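Local coordinates for thioredoxin (Bacillus cereus, PDB 3ZIT), which probably transfers electrons as a small glutaredoxin-like thioredoxin, through a pair of cysteines that can close into a disulfide, at residues P54-D59 / E69-L74. The protein carries 1 engineered substitution. Residues are numbered along the deposited sequence; the frame is centred on the assembly and turned at random. Where two conformers were deposited one is given.
Sequences PTVVID and EKLQQL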
loop_
_atom_site.group_PDB
_atom_site.type_symbol
_atom_site.label_atom_id
_atom_site.label_comp_id
_atom_site.label_asym_id
_atom_site.label_seq_id
_atom_site.Cartn_x
_atom_site.Cartn_y
_atom_site.Cartn_z
ATOM N N PRO B 54 4.022 -2.987 10.297
ATOM C CA PRO B 54 5.355 -3.168 9.627
ATOM C C PRO B 54 6.358 -2.163 10.213
ATOM O O PRO B 54 6.028 -1.059 10.614
ATOM C CB PRO B 54 5.054 -2.791 8.169
ATOM C CG PRO B 54 3.875 -1.835 8.271
ATOM C CD PRO B 54 3.044 -2.315 9.434
ATOM N N THR B 55 7.628 -2.626 10.165
ATOM C CA THR B 55 8.771 -1.751 10.374
ATOM C C THR B 55 9.760 -2.123 9.270
ATOM O O THR B 55 9.972 -3.334 9.046
ATOM C CB THR B 55 9.377 -1.920 11.762
ATOM O OG1 THR B 55 8.449 -1.321 12.710
ATOM C CG2 THR B 55 10.658 -1.109 11.908
ATOM N N VAL B 56 10.335 -1.144 8.591
ATOM C CA VAL B 56 11.286 -1.403 7.543
ATOM C C VAL B 56 12.579 -0.708 7.956
ATOM O O VAL B 56 12.545 0.431 8.430
ATOM C CB VAL B 56 10.784 -0.886 6.201
ATOM C CG1 VAL B 56 11.755 -1.233 5.070
ATOM C CG2 VAL B 56 9.416 -1.487 5.868
ATOM N N VAL B 57 13.729 -1.390 7.737
ATOM C CA VAL B 57 15.043 -0.830 8.033
ATOM C C VAL B 57 15.756 -0.710 6.692
ATOM O O VAL B 57 15.913 -1.694 5.983
ATOM C CB VAL B 57 15.802 -1.665 9.054
ATOM C CG1 VAL B 57 17.089 -0.939 9.391
ATOM C CG2 VAL B 57 14.950 -1.857 10.285
ATOM N N ILE B 58 16.190 0.525 6.349
ATOM C CA ILE B 58 16.770 0.808 5.049
ATOM C C ILE B 58 18.166 1.357 5.293
ATOM O O ILE B 58 18.325 2.504 5.735
ATOM C CB ILE B 58 15.945 1.795 4.279
ATOM C CG1 ILE B 58 14.527 1.247 4.102
ATOM C CG2 ILE B 58 16.606 2.111 2.911
ATOM C CD1 ILE B 58 13.516 2.171 3.673
ATOM N N ASP B 59 19.198 0.533 5.033
ATOM C CA ASP B 59 20.584 0.956 5.298
ATOM C C ASP B 59 20.740 1.496 6.716
ATOM O O ASP B 59 21.470 2.480 6.935
ATOM C CB ASP B 59 21.021 1.960 4.239
ATOM C CG ASP B 59 22.502 1.976 4.040
ATOM O OD1 ASP B 59 23.201 1.001 4.407
ATOM O OD2 ASP B 59 22.970 3.014 3.505
ATOM N N GLU B 69 5.181 7.246 1.981
ATOM C CA GLU B 69 5.987 8.316 1.351
ATOM C C GLU B 69 7.419 8.317 1.893
ATOM O O GLU B 69 8.353 8.492 1.146
ATOM C CB GLU B 69 5.310 9.691 1.466
ATOM C CG GLU B 69 4.078 9.786 0.582
ATOM C CD GLU B 69 3.769 11.154 -0.037
ATOM O OE1 GLU B 69 3.386 12.089 0.716
ATOM O OE2 GLU B 69 3.882 11.325 -1.263
ATOM N N LYS B 70 7.584 8.074 3.171
ATOM C CA LYS B 70 8.947 8.044 3.758
ATOM C C LYS B 70 9.686 6.845 3.199
ATOM O O LYS B 70 10.859 6.944 2.850
ATOM C CB LYS B 70 8.815 7.926 5.271
ATOM C CG LYS B 70 10.114 7.852 5.990
ATOM C CD LYS B 70 10.816 9.081 5.921
ATOM C CE LYS B 70 11.949 9.170 6.948
ATOM N NZ LYS B 70 12.689 10.403 6.750
ATOM N N LEU B 71 9.049 5.698 3.040
ATOM C CA LEU B 71 9.714 4.554 2.352
ATOM C C LEU B 71 10.155 4.914 0.947
ATOM O O LEU B 71 11.262 4.566 0.560
ATOM C CB LEU B 71 8.766 3.388 2.338
ATOM C CG LEU B 71 8.412 2.663 3.503
ATOM C CD1 LEU B 71 7.685 1.348 2.865
ATOM C CD2 LEU B 71 9.599 2.167 4.231
ATOM N N GLN B 72 9.253 5.522 0.197
ATOM C CA GLN B 72 9.580 5.868 -1.156
ATOM C C GLN B 72 10.815 6.732 -1.168
ATOM O O GLN B 72 11.680 6.545 -2.031
ATOM C CB GLN B 72 8.445 6.654 -1.791
ATOM C CG GLN B 72 7.321 5.890 -2.249
ATOM C CD GLN B 72 6.483 6.724 -3.172
ATOM O OE1 GLN B 72 5.943 6.212 -4.123
ATOM N NE2 GLN B 72 6.358 8.011 -2.888
ATOM N N GLN B 73 10.864 7.778 -0.306
ATOM C CA GLN B 73 11.987 8.678 -0.265
ATOM C C GLN B 73 13.279 7.945 0.053
ATOM O O GLN B 73 14.239 8.073 -0.645
ATOM C CB GLN B 73 11.735 9.769 0.831
ATOM C CG GLN B 73 10.734 10.882 0.550
ATOM C CD GLN B 73 10.215 11.623 1.774
ATOM O OE1 GLN B 73 10.812 11.750 2.927
ATOM N NE2 GLN B 73 9.046 12.197 1.522
ATOM N N LEU B 74 13.260 7.138 1.093
ATOM C CA LEU B 74 14.498 6.449 1.523
ATOM C C LEU B 74 14.984 5.399 0.541
ATOM O O LEU B 74 16.141 5.085 0.488
ATOM C CB LEU B 74 14.293 5.838 2.897
ATOM C CG LEU B 74 14.175 6.822 4.038
ATOM C CD1 LEU B 74 13.886 6.079 5.304
ATOM C CD2 LEU B 74 15.373 7.802 4.193
#
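Val56 is the first residue of strand 55-58 to meet helix 68-75: its CB lies 3.8 Å from Leu71 CD2. That methyl sits over the CB-H side of the valine, on the far side from its CA and about equally far from CG1 and CG2, the two side chains crossing at about a right angle. Two residues on, Ile58 again points at the helix. Its CG1 stands anti to the carbonyl carbon (chi1 -58°), and the extended second torsion (chi2 166°) carries CD1 out to rest 3.8 Å from Leu74 CB and 4.0 Å from Leu71 CD2, between side chains one helical turn apart. The side-chain contacts are all apolar; Ile58 CG2 also comes within 3.9 Å of the backbone O of Leu74. Leu74 is partly exposed, the other three buried. The axes of strand 55-58 and of segment 69-74 run nearly parallel, 17° apart and 10.0 Å at closest approach. Strand 55-58 lies between 4-8 and 61-64, and Pro54, the cis proline characteristic of the thioredoxin fold, touches Cys15 of helix 13-24, disulfide partner of Cys12 and probably of the redox pair. Leu71 and Leu74 also reach Val63, so helix 68-75 spans strands 55-58 and 61-64.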